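Long-range contacts in pectate lyase II (Xanthomonas campestris pv. campestris, PDB 2QY1), which probably cleaves pectate, the de-esterified polygalacturonate of plant cell walls, by beta-elimination: residues V16-A21 with G37-N42; V66-K71 with I88-N93; I116-N121 with I155-G160; S127-D132 with H162-S167. The protein carries 2 engineered substitutions. All coordinates share one frame; numbering follows the deposited sequence.

In the fold
Contacts 2 to 4 show coil-upon-coil stacking in a parallel beta-helix; contact 1 joins two strands linked through helix 23-32. Along the chain contact 1 closes before contact 2 opens, and contact 2 before contact 3, whereas the segments of contacts 3 and 4 alternate. Contacts 2 and 3, with centres about 10 Å apart, belong to the four-stranded parallel sheet 65-69, 87-91, 116-119, 155-158 and meet where R89 bridges to E119. Contact 4, its centre about 11 Å from that of contact 3, pairs strands on another face of the coils, and apolar side chains of both meet in the core. Contact 1, about 16 Å from contact 2 between centres, lies at the N-terminal end of the beta-helix.

Contact 1 of 4, residues V16-A21 with G37-N42; sequences VPVNVA and GGLVLN
V18 to V20 run parallel to L39 to N42 with a pronounced twist, 39° between the strand directions, at the N-terminal end of the right-handed parallel beta-helix characteristic of pectate lyases. Three backbone bonds join them in the staggered parallel pattern: V18 N to V40 O at 2.7 Å, N42 N to V18 O at 2.9 Å, and V20 N to N42 O. Ahead of V18, where V16 O and V40 N are too far apart to bond directly, a water takes over: it donates to V16 O at 2.9 Å and accepts from V40 N at 2.8 Å.

On one face V18 sets CB against L41 CD2 at 4.0 Å, while its CG2 reaches towards L39 CD1. V20 CG1 also comes to L41 CD2, and helix 23-32, which links the two strands in sequence, packs against V20 and L41 through M26. The other face is more polar: N19 and N42 lie side by side and point the same way, their amide planes 69° apart. V40, with CG1 anti to its backbone N (chi1 179°), holds that methyl alongside the pyrrolidine ring of P17, 4.0 Å from P17 CG.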
loop_
_atom_site.group_PDB
_atom_site.type_symbol
_atom_site.label_atom_id
_atom_site.label_comp_id
_atom_site.label_asym_id
_atom_site.label_seq_id
_atom_site.Cartn_x
_atom_site.Cartn_y
_atom_site.Cartn_z
ATOM N N VAL A 16 -7.274 -26.236 -0.876
ATOM C CA VAL A 16 -8.465 -26.072 -1.707
ATOM C C VAL A 16 -9.206 -24.794 -1.293
ATOM O O VAL A 16 -9.595 -24.656 -0.130
ATOM C CB VAL A 16 -9.393 -27.312 -1.623
ATOM C CG1 VAL A 16 -10.715 -27.060 -2.346
ATOM C CG2 VAL A 16 -8.687 -28.545 -2.193
ATOM N N PRO A 17 -9.365 -23.842 -2.237
ATOM C CA PRO A 17 -10.029 -22.565 -1.969
ATOM C C PRO A 17 -11.459 -22.705 -1.453
ATOM O O PRO A 17 -12.212 -23.562 -1.914
ATOM C CB PRO A 17 -10.023 -21.875 -3.338
ATOM C CG PRO A 17 -8.858 -22.470 -4.043
ATOM C CD PRO A 17 -8.875 -23.910 -3.627
ATOM N N VAL A 18 -11.801 -21.863 -0.483
ATOM C CA VAL A 18 -13.159 -21.740 0.022
ATOM C C VAL A 18 -13.793 -20.569 -0.723
ATOM O O VAL A 18 -13.323 -19.432 -0.614
ATOM C CB VAL A 18 -13.162 -21.479 1.553
ATOM C CG1 VAL A 18 -14.586 -21.313 2.090
ATOM C CG2 VAL A 18 -12.432 -22.600 2.291
ATOM N N ASN A 19 -14.829 -20.853 -1.508
ATOM C CA ASN A 19 -15.539 -19.801 -2.232
ATOM C C ASN A 19 -16.359 -18.944 -1.277
ATOM O O ASN A 19 -17.178 -19.460 -0.512
ATOM C CB ASN A 19 -16.438 -20.391 -3.326
ATOM C CG ASN A 19 -15.659 -21.169 -4.370
ATOM O OD1 ASN A 19 -14.471 -20.925 -4.589
ATOM N ND2 ASN A 19 -16.328 -22.114 -5.019
ATOM N N VAL A 20 -16.114 -17.640 -1.311
ATOM C CA VAL A 20 -16.867 -16.686 -0.496
ATOM C C VAL A 20 -17.421 -15.574 -1.388
ATOM O O VAL A 20 -16.667 -14.854 -2.037
ATOM C CB VAL A 20 -16.027 -16.122 0.693
ATOM C CG1 VAL A 20 -15.679 -17.237 1.678
ATOM C CG2 VAL A 20 -14.754 -15.421 0.214
ATOM N N ALA A 21 -18.745 -15.459 -1.433
ATOM C CA ALA A 21 -19.405 -14.516 -2.337
ATOM C C ALA A 21 -19.608 -13.139 -1.721
ATOM O O ALA A 21 -19.902 -12.172 -2.430
ATOM C CB ALA A 21 -20.736 -15.084 -2.814
ATOM N N GLY A 37 -1.960 -23.372 9.507
ATOM C CA GLY A 37 -2.027 -24.559 8.660
ATOM C C GLY A 37 -2.397 -24.251 7.221
ATOM O O GLY A 37 -2.015 -24.990 6.308
ATOM N N GLY A 38 -3.145 -23.168 7.017
ATOM C CA GLY A 38 -3.504 -22.731 5.671
ATOM C C GLY A 38 -4.992 -22.565 5.434
ATOM O O GLY A 38 -5.783 -23.472 5.709
ATOM N N LEU A 39 -5.361 -21.390 4.925
ATOM C CA LEU A 39 -6.722 -21.094 4.488
ATOM C C LEU A 39 -6.665 -20.270 3.201
ATOM O O LEU A 39 -6.003 -19.233 3.154
ATOM C CB LEU A 39 -7.489 -20.325 5.575
ATOM C CG LEU A 39 -8.882 -19.773 5.238
ATOM C CD1 LEU A 39 -9.924 -20.891 5.122
ATOM C CD2 LEU A 39 -9.321 -18.728 6.261
ATOM N N VAL A 40 -7.352 -20.734 2.162
ATOM C CA VAL A 40 -7.415 -19.991 0.903
ATOM C C VAL A 40 -8.850 -19.579 0.624
ATOM O O VAL A 40 -9.745 -20.422 0.552
ATOM C CB VAL A 40 -6.834 -20.790 -0.292
ATOM C CG1 VAL A 40 -6.953 -19.989 -1.592
ATOM C CG2 VAL A 40 -5.384 -21.153 -0.035
ATOM N N LEU A 41 -9.057 -18.274 0.475
ATOM C CA LEU A 41 -10.381 -17.732 0.217
ATOM C C LEU A 41 -10.489 -17.178 -1.197
ATOM O O LEU A 41 -9.743 -16.276 -1.584
ATOM C CB LEU A 41 -10.734 -16.654 1.252
ATOM C CG LEU A 41 -10.662 -17.064 2.727
ATOM C CD1 LEU A 41 -10.769 -15.850 3.636
ATOM C CD2 LEU A 41 -11.733 -18.087 3.079
ATOM N N ASN A 42 -11.419 -17.743 -1.962
ATOM C CA ASN A 42 -11.710 -17.283 -3.308
ATOM C C ASN A 42 -12.917 -16.353 -3.277
ATOM O O ASN A 42 -14.061 -16.807 -3.171
ATOM C CB ASN A 42 -11.951 -18.489 -4.234
ATOM C CG ASN A 42 -12.409 -18.090 -5.631
ATOM O OD1 ASN A 42 -13.382 -18.638 -6.154
ATOM N ND2 ASN A 42 -11.706 -17.152 -6.246
HETATM O O HOH W 1 -8.569 -23.231 2.164
#

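Contact 2 of 4, residues V66-K71 with I88-N93; sequences VQIKNK and IRVVGN
This is a parallel strand pairing, V66-K69 beside I88-V91, at the edge of a four-stranded sheet in which 65-69 is an outermost strand. The axes diverge by 15°, and the backbone bonds zigzag from R89 N to V66 O (2.8 Å) through I68 N to R89 O and V91 N to I68 O, ending with N70 N to V91 O (3.1 Å). V66, I68, I88 and V90 face the interior, I68 CD1 meeting V90 CG2 at 4.2 Å, and V97 and I99 close over V90.

Such in-register stacking of successive coils defines the parallel beta-helix. On the outer face Q67 and R89 lie alongside. A bend in the Q67 chain (chi2 -113°) swings OE1 to the guanidinium edge, in its plane, where NH2 makes a weak bond at 3.4 Å; R89 NE forms a salt bridge with E119. K69 lays CB and CG across V91 CG1, each 3.7 Å away.

Where the strands give way to a turn, N70 OD1 accepts from N93 N at 3.1 Å, the donor standing well above the carbonyl plane, and from S123 OG. The N70 amide also sets ND2 against N93 CB at 3.5 Å.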
loop_
_atom_site.group_PDB
_atom_site.type_symbol
_atom_site.label_atom_id
_atom_site.label_comp_id
_atom_site.label_asym_id
_atom_site.label_seq_id
_atom_site.Cartn_x
_atom_site.Cartn_y
_atom_site.Cartn_z
ATOM N N VAL A 66 -13.244 -6.595 6.595
ATOM C CA VAL A 66 -12.914 -7.968 6.961
ATOM C C VAL A 66 -11.657 -7.959 7.836
ATOM O O VAL A 66 -10.681 -7.272 7.527
ATOM C CB VAL A 66 -12.703 -8.852 5.706
ATOM C CG1 VAL A 66 -12.241 -10.247 6.092
ATOM C CG2 VAL A 66 -13.983 -8.942 4.897
ATOM N N GLN A 67 -11.686 -8.716 8.930
ATOM C CA GLN A 67 -10.564 -8.745 9.869
ATOM C C GLN A 67 -9.902 -10.117 9.914
ATOM O O GLN A 67 -10.567 -11.124 10.181
ATOM C CB GLN A 67 -11.034 -8.386 11.280
ATOM C CG GLN A 67 -12.216 -7.430 11.352
ATOM C CD GLN A 67 -11.847 -6.092 11.941
ATOM O OE1 GLN A 67 -11.307 -5.221 11.261
ATOM N NE2 GLN A 67 -12.147 -5.917 13.215
ATOM N N ILE A 68 -8.598 -10.150 9.647
ATOM C CA ILE A 68 -7.772 -11.310 9.968
ATOM C C ILE A 68 -6.975 -10.942 11.217
ATOM O O ILE A 68 -6.024 -10.165 11.148
ATOM C CB ILE A 68 -6.802 -11.698 8.822
ATOM C CG1 ILE A 68 -7.571 -12.055 7.547
ATOM C CG2 ILE A 68 -5.908 -12.870 9.245
ATOM C CD1 ILE A 68 -6.682 -12.134 6.299
ATOM N N LYS A 69 -7.384 -11.489 12.356
ATOM C CA LYS A 69 -6.785 -11.126 13.635
ATOM C C LYS A 69 -6.201 -12.343 14.342
ATOM O O LYS A 69 -6.916 -13.305 14.628
ATOM C CB LYS A 69 -7.821 -10.430 14.520
ATOM C CG LYS A 69 -7.296 -9.954 15.868
ATOM C CD LYS A 69 -8.176 -8.830 16.390
ATOM C CE LYS A 69 -7.949 -8.563 17.859
ATOM N NZ LYS A 69 -8.973 -7.622 18.392
ATOM N N ASN A 70 -4.901 -12.282 14.622
ATOM C CA ASN A 70 -4.185 -13.369 15.302
ATOM C C ASN A 70 -4.329 -14.722 14.605
ATOM O O ASN A 70 -4.412 -15.767 15.256
ATOM C CB ASN A 70 -4.592 -13.465 16.781
ATOM C CG ASN A 70 -3.678 -12.667 17.692
ATOM O OD1 ASN A 70 -3.538 -11.449 17.548
ATOM N ND2 ASN A 70 -3.046 -13.356 18.638
ATOM N N LYS A 71 -4.367 -14.688 13.275
ATOM C CA LYS A 71 -4.427 -15.903 12.467
ATOM C C LYS A 71 -3.425 -15.817 11.323
ATOM O O LYS A 71 -3.144 -14.729 10.817
ATOM C CB LYS A 71 -5.851 -16.164 11.966
ATOM C CG LYS A 71 -6.852 -16.377 13.105
ATOM C CD LYS A 71 -8.143 -17.036 12.673
ATOM C CE LYS A 71 -9.083 -17.138 13.868
ATOM N NZ LYS A 71 -10.371 -17.795 13.537
ATOM N N ILE A 88 -9.924 -4.669 4.036
ATOM C CA ILE A 88 -9.319 -5.816 4.714
ATOM C C ILE A 88 -8.311 -5.322 5.744
ATOM O O ILE A 88 -7.539 -4.393 5.480
ATOM C CB ILE A 88 -8.616 -6.785 3.726
ATOM C CG1 ILE A 88 -9.614 -7.348 2.707
ATOM C CG2 ILE A 88 -7.937 -7.941 4.478
ATOM C CD1 ILE A 88 -8.957 -7.941 1.463
ATOM N N ARG A 89 -8.327 -5.956 6.909
ATOM C CA ARG A 89 -7.439 -5.600 7.999
ATOM C C ARG A 89 -6.705 -6.838 8.512
ATOM O O ARG A 89 -7.328 -7.858 8.801
ATOM C CB ARG A 89 -8.273 -4.984 9.110
ATOM C CG ARG A 89 -7.529 -4.120 10.070
ATOM C CD ARG A 89 -8.531 -3.609 11.091
ATOM N NE ARG A 89 -7.882 -3.022 12.249
ATOM C CZ ARG A 89 -8.425 -2.952 13.458
ATOM N NH1 ARG A 89 -7.748 -2.391 14.446
ATOM N NH2 ARG A 89 -9.639 -3.445 13.681
ATOM N N VAL A 90 -5.382 -6.747 8.614
ATOM C CA VAL A 90 -4.574 -7.816 9.213
ATOM C C VAL A 90 -3.930 -7.273 10.485
ATOM O O VAL A 90 -3.172 -6.307 10.442
ATOM C CB VAL A 90 -3.499 -8.365 8.243
ATOM C CG1 VAL A 90 -2.726 -9.503 8.895
ATOM C CG2 VAL A 90 -4.138 -8.844 6.942
ATOM N N VAL A 91 -4.240 -7.893 11.620
ATOM C CA VAL A 91 -3.884 -7.295 12.903
ATOM C C VAL A 91 -3.333 -8.294 13.940
ATOM O O VAL A 91 -3.772 -9.449 14.022
ATOM C CB VAL A 91 -5.062 -6.399 13.446
ATOM C CG1 VAL A 91 -6.353 -7.183 13.550
ATOM C CG2 VAL A 91 -4.718 -5.725 14.767
ATOM N N GLY A 92 -2.341 -7.836 14.697
ATOM C CA GLY A 92 -1.787 -8.592 15.815
ATOM C C GLY A 92 -0.829 -9.692 15.401
ATOM O O GLY A 92 -0.073 -9.540 14.438
ATOM N N ASN A 93 -0.871 -10.799 16.140
ATOM C CA ASN A 93 -0.003 -11.949 15.902
ATOM C C ASN A 93 -0.469 -12.735 14.672
ATOM O O ASN A 93 -0.976 -13.854 14.782
ATOM C CB ASN A 93 0.037 -12.838 17.152
ATOM C CG ASN A 93 1.184 -13.833 17.138
ATOM O OD1 ASN A 93 2.117 -13.728 16.339
ATOM N ND2 ASN A 93 1.120 -14.807 18.036
#

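Contact 3 of 4, residues I116-N121 with I155-G160; sequences ISLEGN and IDMKKG
The E119 carboxylate has the chain of K158 over one face, with K158 CE 3.5 Å from E119 OE1 and the ammonium NZ farther out at 4.0 Å, beyond salt-bridge range. R89 NE, salt-bridged to OE2, comes from the other side of the carboxylate plane. S117 OG donates to OE2 at 2.8 Å from above the plane, on the K158 side. OE2 is thus gripped from both sides of the plane, and the two lysines that approach OE1 would be expected to favour the negative charge. K158 reaches it because CG sits between the backbone N and the carbonyl carbon (chi1 62°) and the chain beyond is extended, the two side chains lying side by side.

Beneath these groups the strands I116-E119 and I155-K158 pair in parallel, only 10° apart, as neighbouring coils of the beta-helix. D156 N to I116 O and L118 N to D156 O are both 2.8 Å; K158 N to L118 O is longer and more bent, at 3.1 Å. G120 N to K158 O continues the series past the strand ends. On the inner face L118 and M157 run together, CB to CB at 3.8 Å, with I129 and V164 of another sheet across the core.

D156 OD1 accepts from L179 N, and its OD2 lies close to D114 OD1; related lyases bind calcium with acidic side chains, and a similar role here is possible. K159 bends at chi3 and brings NZ back to G120 O in a weak bond of 3.0 Å.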
loop_
_atom_site.group_PDB
_atom_site.type_symbol
_atom_site.label_atom_id
_atom_site.label_comp_id
_atom_site.label_asym_id
_atom_site.label_seq_id
_atom_site.Cartn_x
_atom_site.Cartn_y
_atom_site.Cartn_z
ATOM N N ILE A 116 -6.647 -1.591 2.600
ATOM C CA ILE A 116 -5.823 -2.704 3.059
ATOM C C ILE A 116 -4.948 -2.181 4.191
ATOM O O ILE A 116 -4.098 -1.314 3.978
ATOM C CB ILE A 116 -4.975 -3.310 1.909
ATOM C CG1 ILE A 116 -5.887 -3.891 0.818
ATOM C CG2 ILE A 116 -4.008 -4.374 2.446
ATOM C CD1 ILE A 116 -5.179 -4.228 -0.497
ATOM N N SER A 117 -5.180 -2.695 5.394
ATOM C CA SER A 117 -4.491 -2.201 6.578
ATOM C C SER A 117 -3.809 -3.323 7.340
ATOM O O SER A 117 -4.435 -4.333 7.668
ATOM C CB SER A 117 -5.469 -1.466 7.498
ATOM O OG SER A 117 -4.840 -1.088 8.712
ATOM N N LEU A 118 -2.526 -3.126 7.623
ATOM C CA LEU A 118 -1.739 -4.062 8.409
ATOM C C LEU A 118 -1.331 -3.364 9.698
ATOM O O LEU A 118 -0.784 -2.264 9.661
ATOM C CB LEU A 118 -0.493 -4.494 7.624
ATOM C CG LEU A 118 -0.650 -4.826 6.133
ATOM C CD1 LEU A 118 0.712 -5.112 5.495
ATOM C CD2 LEU A 118 -1.609 -5.995 5.911
ATOM N N GLU A 119 -1.598 -3.987 10.841
ATOM C CA GLU A 119 -1.332 -3.311 12.113
ATOM C C GLU A 119 -0.858 -4.202 13.250
ATOM O O GLU A 119 -1.490 -5.207 13.588
ATOM C CB GLU A 119 -2.537 -2.468 12.560
ATOM C CG GLU A 119 -3.888 -2.987 12.093
ATOM C CD GLU A 119 -4.991 -1.962 12.252
ATOM O OE1 GLU A 119 -5.143 -1.420 13.366
ATOM O OE2 GLU A 119 -5.710 -1.706 11.260
ATOM N N GLY A 120 0.266 -3.807 13.840
ATOM C CA GLY A 120 0.724 -4.406 15.080
ATOM C C GLY A 120 -0.110 -3.897 16.240
ATOM O O GLY A 120 -0.711 -2.821 16.161
ATOM N N ASN A 121 -0.168 -4.690 17.305
ATOM C CA ASN A 121 -0.760 -4.263 18.570
ATOM C C ASN A 121 -0.036 -4.934 19.737
ATOM O O ASN A 121 1.039 -5.507 19.545
ATOM C CB ASN A 121 -2.286 -4.491 18.601
ATOM C CG ASN A 121 -2.691 -5.954 18.387
ATOM O OD1 ASN A 121 -3.821 -6.237 17.981
ATOM N ND2 ASN A 121 -1.788 -6.876 18.667
ATOM N N ILE A 155 -3.099 1.410 1.058
ATOM C CA ILE A 155 -2.336 0.244 1.479
ATOM C C ILE A 155 -1.438 0.670 2.637
ATOM O O ILE A 155 -0.355 1.221 2.431
ATOM C CB ILE A 155 -1.538 -0.374 0.299
ATOM C CG1 ILE A 155 -2.504 -0.794 -0.819
ATOM C CG2 ILE A 155 -0.703 -1.570 0.775
ATOM C CD1 ILE A 155 -1.884 -0.893 -2.190
ATOM N N ASP A 156 -1.916 0.419 3.854
ATOM C CA ASP A 156 -1.303 0.966 5.066
ATOM C C ASP A 156 -0.703 -0.092 5.976
ATOM O O ASP A 156 -1.192 -1.223 6.036
ATOM C CB ASP A 156 -2.342 1.753 5.872
ATOM C CG ASP A 156 -2.811 3.010 5.168
ATOM O OD1 ASP A 156 -2.199 3.418 4.159
ATOM O OD2 ASP A 156 -3.796 3.600 5.645
ATOM N N MET A 157 0.355 0.293 6.687
ATOM C CA MET A 157 0.871 -0.501 7.798
ATOM C C MET A 157 1.410 0.394 8.920
ATOM O O MET A 157 1.874 1.511 8.674
ATOM C CB MET A 157 1.906 -1.541 7.332
ATOM C CG MET A 157 3.205 -0.986 6.763
ATOM S SD MET A 157 4.096 -2.220 5.777
ATOM C CE MET A 157 3.201 -2.147 4.235
ATOM N N LYS A 158 1.325 -0.099 10.151
ATOM C CA LYS A 158 1.737 0.676 11.316
ATOM C C LYS A 158 2.111 -0.222 12.491
ATOM O O LYS A 158 1.794 -1.414 12.501
ATOM C CB LYS A 158 0.625 1.648 11.735
ATOM C CG LYS A 158 -0.671 0.972 12.165
ATOM C CD LYS A 158 -1.692 1.990 12.640
ATOM C CE LYS A 158 -3.077 1.369 12.741
ATOM N NZ LYS A 158 -4.136 2.415 12.825
ATOM N N LYS A 159 2.788 0.369 13.472
ATOM C CA LYS A 159 3.083 -0.283 14.750
ATOM C C LYS A 159 3.940 -1.552 14.627
ATOM O O LYS A 159 3.757 -2.516 15.370
ATOM C CB LYS A 159 1.792 -0.530 15.551
ATOM C CG LYS A 159 1.068 0.757 15.972
ATOM C CD LYS A 159 -0.191 0.474 16.792
ATOM C CE LYS A 159 -1.386 0.177 15.893
ATOM N NZ LYS A 159 -2.511 -0.489 16.626
ATOM N N GLY A 160 4.875 -1.536 13.684
ATOM C CA GLY A 160 5.913 -2.559 13.621
ATOM C C GLY A 160 5.671 -3.754 12.723
ATOM O O GLY A 160 6.338 -4.780 12.871
#

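Contact 4 of 4, residues S127-D132 with H162-S167; sequences SKIWVD and HHVTVS
From CB, the W130 side chain sends CG anti to the backbone N (chi1 -168°), which lays the indole beside T165. CD1 comes first, with T165 O in the ring plane 3.5 Å away and T165 CG2 at 3.7 Å. NE1, next round the ring, donates to S167 OG at 3.0 Å; the bond is bent, and the hydroxyl stands 22° out of the indole plane. D132 CB lies over one face of the indole, 3.4 Å above its plane and towards the rim; P2 and T9 touch the side chain. S167 OG in turn donates to the anti lone pair of D132 OD1 at 2.7 Å, so the hydroxyl links indole and carboxylate; Q100 bonds D132 OD2.

This row coats the outside of a sheet of the parallel beta-helix, whose strands 129-132 and 164-167 lie 3° apart. T165 N to I129 O, V131 N to T165 O and S167 N to V131 O join them. Inside, I129 CB touches V164 CG2 at 3.9 Å, and M157 and I155 lie across the core. S127 sets CB over one face of the H162 imidazole, 3.5 Å from its centroid, while H162 ND1 and H163 ND1 share a hydrogen bond of 2.9 Å.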
loop_
_atom_site.group_PDB
_atom_site.type_symbol
_atom_site.label_atom_id
_atom_site.label_comp_id
_atom_site.label_asym_id
_atom_site.label_seq_id
_atom_site.Cartn_x
_atom_site.Cartn_y
_atom_site.Cartn_z
ATOM N N SER A 127 3.752 -10.079 10.031
ATOM C CA SER A 127 4.982 -10.249 9.259
ATOM C C SER A 127 4.762 -11.239 8.123
ATOM O O SER A 127 3.841 -12.056 8.176
ATOM C CB SER A 127 6.143 -10.705 10.150
ATOM O OG SER A 127 5.957 -12.024 10.624
ATOM N N LYS A 128 5.625 -11.160 7.112
ATOM C CA LYS A 128 5.496 -11.937 5.881
ATOM C C LYS A 128 4.110 -11.724 5.277
ATOM O O LYS A 128 3.263 -12.618 5.291
ATOM C CB LYS A 128 5.807 -13.430 6.092
ATOM C CG LYS A 128 7.198 -13.757 6.687
ATOM C CD LYS A 128 8.349 -12.903 6.121
ATOM C CE LYS A 128 8.758 -13.312 4.712
ATOM N NZ LYS A 128 10.051 -12.679 4.282
ATOM N N ILE A 129 3.885 -10.513 4.774
ATOM C CA ILE A 129 2.627 -10.166 4.122
ATOM C C ILE A 129 2.909 -9.816 2.663
ATOM O O ILE A 129 3.876 -9.113 2.362
ATOM C CB ILE A 129 1.907 -8.969 4.818
ATOM C CG1 ILE A 129 1.926 -9.091 6.357
ATOM C CG2 ILE A 129 0.481 -8.788 4.261
ATOM C CD1 ILE A 129 1.157 -10.286 6.951
ATOM N N TRP A 130 2.073 -10.323 1.761
ATOM C CA TRP A 130 2.199 -10.024 0.345
ATOM C C TRP A 130 0.920 -9.380 -0.159
ATOM O O TRP A 130 -0.114 -10.038 -0.265
ATOM C CB TRP A 130 2.502 -11.300 -0.449
ATOM C CG TRP A 130 2.926 -11.066 -1.880
ATOM C CD1 TRP A 130 3.558 -9.960 -2.388
ATOM C CD2 TRP A 130 2.792 -11.987 -2.975
ATOM N NE1 TRP A 130 3.809 -10.131 -3.732
ATOM C CE2 TRP A 130 3.350 -11.363 -4.118
ATOM C CE3 TRP A 130 2.248 -13.275 -3.103
ATOM C CZ2 TRP A 130 3.377 -11.983 -5.375
ATOM C CZ3 TRP A 130 2.276 -13.892 -4.355
ATOM C CH2 TRP A 130 2.840 -13.244 -5.474
ATOM N N VAL A 131 0.994 -8.082 -0.440
ATOM C CA VAL A 131 -0.128 -7.336 -1.004
ATOM C C VAL A 131 0.173 -7.172 -2.496
ATOM O O VAL A 131 1.029 -6.375 -2.871
ATOM C CB VAL A 131 -0.309 -5.965 -0.297
ATOM C CG1 VAL A 131 -1.443 -5.150 -0.938
ATOM C CG2 VAL A 131 -0.574 -6.163 1.202
ATOM N N ASP A 132 -0.519 -7.941 -3.338
ATOM C CA ASP A 132 -0.111 -8.090 -4.741
ATOM C C ASP A 132 -1.271 -8.018 -5.737
ATOM O O ASP A 132 -2.323 -8.609 -5.516
ATOM C CB ASP A 132 0.647 -9.415 -4.905
ATOM C CG ASP A 132 1.138 -9.647 -6.325
ATOM O OD1 ASP A 132 2.157 -9.038 -6.722
ATOM O OD2 ASP A 132 0.515 -10.463 -7.036
ATOM N N HIS A 162 6.374 -5.922 9.761
ATOM C CA HIS A 162 7.678 -6.089 9.119
ATOM C C HIS A 162 7.707 -7.198 8.076
ATOM O O HIS A 162 6.924 -8.141 8.144
ATOM C CB HIS A 162 8.779 -6.297 10.165
ATOM C CG HIS A 162 8.599 -7.522 11.008
ATOM N ND1 HIS A 162 9.248 -8.709 10.746
ATOM C CD2 HIS A 162 7.856 -7.737 12.119
ATOM C CE1 HIS A 162 8.911 -9.604 11.657
ATOM N NE2 HIS A 162 8.066 -9.040 12.501
ATOM N N HIS A 163 8.627 -7.060 7.119
ATOM C CA HIS A 163 8.836 -8.029 6.034
ATOM C C HIS A 163 7.614 -8.206 5.142
ATOM O O HIS A 163 6.915 -9.228 5.178
ATOM C CB HIS A 163 9.399 -9.346 6.571
ATOM C CG HIS A 163 10.786 -9.209 7.111
ATOM N ND1 HIS A 163 11.046 -8.952 8.440
ATOM C CD2 HIS A 163 11.990 -9.244 6.492
ATOM C CE1 HIS A 163 12.351 -8.859 8.620
ATOM N NE2 HIS A 163 12.947 -9.027 7.453
ATOM N N VAL A 164 7.384 -7.177 4.333
ATOM C CA VAL A 164 6.195 -7.046 3.502
ATOM C C VAL A 164 6.603 -6.671 2.083
ATOM O O VAL A 164 7.497 -5.844 1.883
ATOM C CB VAL A 164 5.242 -5.955 4.072
ATOM C CG1 VAL A 164 4.043 -5.719 3.158
ATOM C CG2 VAL A 164 4.771 -6.337 5.479
ATOM N N THR A 165 5.956 -7.299 1.104
ATOM C CA THR A 165 6.062 -6.874 -0.286
ATOM C C THR A 165 4.723 -6.316 -0.760
ATOM O O THR A 165 3.684 -6.971 -0.650
ATOM C CB THR A 165 6.544 -8.011 -1.217
ATOM O OG1 THR A 165 7.932 -8.262 -0.980
ATOM C CG2 THR A 165 6.364 -7.631 -2.687
ATOM N N VAL A 166 4.774 -5.087 -1.264
ATOM C CA VAL A 166 3.631 -4.407 -1.847
ATOM C C VAL A 166 3.956 -4.275 -3.336
ATOM O O VAL A 166 4.718 -3.391 -3.731
ATOM C CB VAL A 166 3.430 -3.007 -1.194
ATOM C CG1 VAL A 166 2.284 -2.249 -1.840
ATOM C CG2 VAL A 166 3.206 -3.140 0.316
ATOM N N SER A 167 3.394 -5.166 -4.153
ATOM C CA SER A 167 3.794 -5.264 -5.558
ATOM C C SER A 167 2.635 -5.313 -6.554
ATOM O O SER A 167 1.583 -5.888 -6.272
ATOM C CB SER A 167 4.706 -6.474 -5.767
ATOM O OG SER A 167 4.069 -7.671 -5.344
#